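Local coordinates for centrosomal protein 43 (Homo sapiens, PDB 2D68) that is required for anchoring microtubules to centrosomes and for ciliation, and forms homodimers, its N-terminal domain being a dimerisation domain, at residues A22-E27 / E55-D60. Numbering follows the deposited sequence.
Sequences ASLVAE and ENLARD
Leu57 carries the whole contact from its helix, directing its isobutyl group at the flank of helix 16-31 formed by Ser23, Leu24 and Glu27. With CG anti to the carbonyl carbon (chi1 -56°), CD2 meets the side chain of Ser23, and CD1 its backbone carbonyl and the neighbouring Leu24. CD2 presses on Ser23 CB at 3.4 Å, tighter than usual for two carbons, while CD1 rests 3.7 Å from Ser23 O and 4.0 Å from Leu24 CD2. The two leucine side chains run past each other in opposite directions. No hydrogen bond spans the segments. The buried polar ends have other partners: Ser23 OG bonds to Arg19 O, and the Glu27 carboxylate takes the Leu74 amide on OE1 and a salt bridge from Arg54 on OE2. A single leucine thus spans 10.5 Å between the axes of segments 22-27 and 55-60, whose N-to-C directions differ by 135°. Further along, Ala58 touches Leu74 of helix 74-80, which also meets Leu24 and Leu57 and so completes an apolar three-helix junction in the alpha-helical FOP dimerisation domain, with 22-27 in its LisH motif. Leu24 also packs on Ile79 of the second subunit, placing this junction beside the dimer interface, while helix 35-45 lies against Val25 and Ala26 through Phe41.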
# COMPACT_ATOMS: atom_id res chain seq x y z
N ALA B 22 -5.75 -3.45 -0.36
CA ALA B 22 -4.89 -4.45 0.29
C ALA B 22 -4.02 -5.21 -0.71
O ALA B 22 -2.84 -5.44 -0.46
CB ALA B 22 -5.71 -5.42 1.15
N SER B 23 -4.61 -5.55 -1.86
CA SER B 23 -3.84 -6.20 -2.93
C SER B 23 -2.68 -5.31 -3.42
O SER B 23 -1.58 -5.81 -3.67
CB SER B 23 -4.77 -6.54 -4.10
OG SER B 23 -5.78 -7.45 -3.71
N LEU B 24 -2.92 -4.00 -3.51
CA LEU B 24 -1.84 -3.08 -3.91
C LEU B 24 -0.72 -3.03 -2.87
O LEU B 24 0.47 -2.92 -3.22
CB LEU B 24 -2.39 -1.67 -4.16
CG LEU B 24 -3.18 -1.50 -5.45
CD1 LEU B 24 -4.03 -0.23 -5.37
CD2 LEU B 24 -2.27 -1.48 -6.69
N VAL B 25 -1.09 -3.07 -1.59
CA VAL B 25 -0.09 -3.14 -0.52
C VAL B 25 0.74 -4.44 -0.63
O VAL B 25 1.98 -4.38 -0.62
CB VAL B 25 -0.75 -2.99 0.85
CG1 VAL B 25 0.28 -3.21 2.00
CG2 VAL B 25 -1.36 -1.59 0.99
N ALA B 26 0.08 -5.58 -0.78
CA ALA B 26 0.80 -6.85 -0.96
C ALA B 26 1.72 -6.81 -2.19
O ALA B 26 2.86 -7.31 -2.13
CB ALA B 26 -0.17 -8.02 -1.03
N GLU B 27 1.26 -6.18 -3.27
CA GLU B 27 2.08 -6.10 -4.49
C GLU B 27 3.31 -5.25 -4.26
O GLU B 27 4.37 -5.56 -4.78
CB GLU B 27 1.27 -5.60 -5.69
CG GLU B 27 1.97 -5.88 -7.06
CD GLU B 27 2.94 -4.78 -7.51
OE1 GLU B 27 2.74 -3.60 -7.15
OE2 GLU B 27 3.90 -5.10 -8.23
N GLU B 55 -1.07 -7.93 -12.34
CA GLU B 55 -1.69 -7.63 -13.64
C GLU B 55 -3.22 -7.62 -13.58
O GLU B 55 -3.88 -6.87 -14.31
CB GLU B 55 -1.18 -8.58 -14.73
CG GLU B 55 0.36 -8.75 -14.76
CD GLU B 55 1.13 -7.43 -14.74
OE1 GLU B 55 0.57 -6.38 -15.14
OE2 GLU B 55 2.32 -7.47 -14.35
N ASN B 56 -3.78 -8.39 -12.65
CA ASN B 56 -5.20 -8.33 -12.31
C ASN B 56 -5.52 -6.91 -11.81
O ASN B 56 -6.47 -6.27 -12.26
CB ASN B 56 -5.47 -9.40 -11.25
CG ASN B 56 -6.90 -9.39 -10.73
OD1 ASN B 56 -7.46 -8.35 -10.42
ND2 ASN B 56 -7.46 -10.57 -10.58
N LEU B 57 -4.70 -6.42 -10.89
CA LEU B 57 -4.92 -5.08 -10.35
C LEU B 57 -4.78 -4.01 -11.43
O LEU B 57 -5.60 -3.10 -11.48
CB LEU B 57 -3.92 -4.80 -9.23
CG LEU B 57 -3.93 -5.81 -8.09
CD1 LEU B 57 -2.87 -5.42 -7.09
CD2 LEU B 57 -5.26 -5.89 -7.40
N ALA B 58 -3.76 -4.13 -12.28
CA ALA B 58 -3.57 -3.14 -13.34
C ALA B 58 -4.77 -3.10 -14.28
O ALA B 58 -5.26 -2.03 -14.63
CB ALA B 58 -2.30 -3.43 -14.11
N ARG B 59 -5.26 -4.28 -14.64
CA ARG B 59 -6.48 -4.38 -15.45
C ARG B 59 -7.66 -3.65 -14.78
O ARG B 59 -8.36 -2.85 -15.43
CB ARG B 59 -6.82 -5.85 -15.72
CG ARG B 59 -7.91 -6.10 -16.76
CD ARG B 59 -8.19 -7.61 -16.90
NE ARG B 59 -6.94 -8.35 -16.86
CZ ARG B 59 -6.59 -9.27 -15.95
NH1 ARG B 59 -7.42 -9.67 -14.98
NH2 ARG B 59 -5.39 -9.81 -16.05
N ASP B 60 -7.84 -3.88 -13.48
CA ASP B 60 -8.89 -3.26 -12.71
C ASP B 60 -8.78 -1.73 -12.71
O ASP B 60 -9.79 -1.02 -12.83
CB ASP B 60 -8.81 -3.74 -11.27
CG ASP B 60 -9.97 -4.61 -10.86
OD1 ASP B 60 -10.27 -4.59 -9.64
OD2 ASP B 60 -10.57 -5.29 -11.72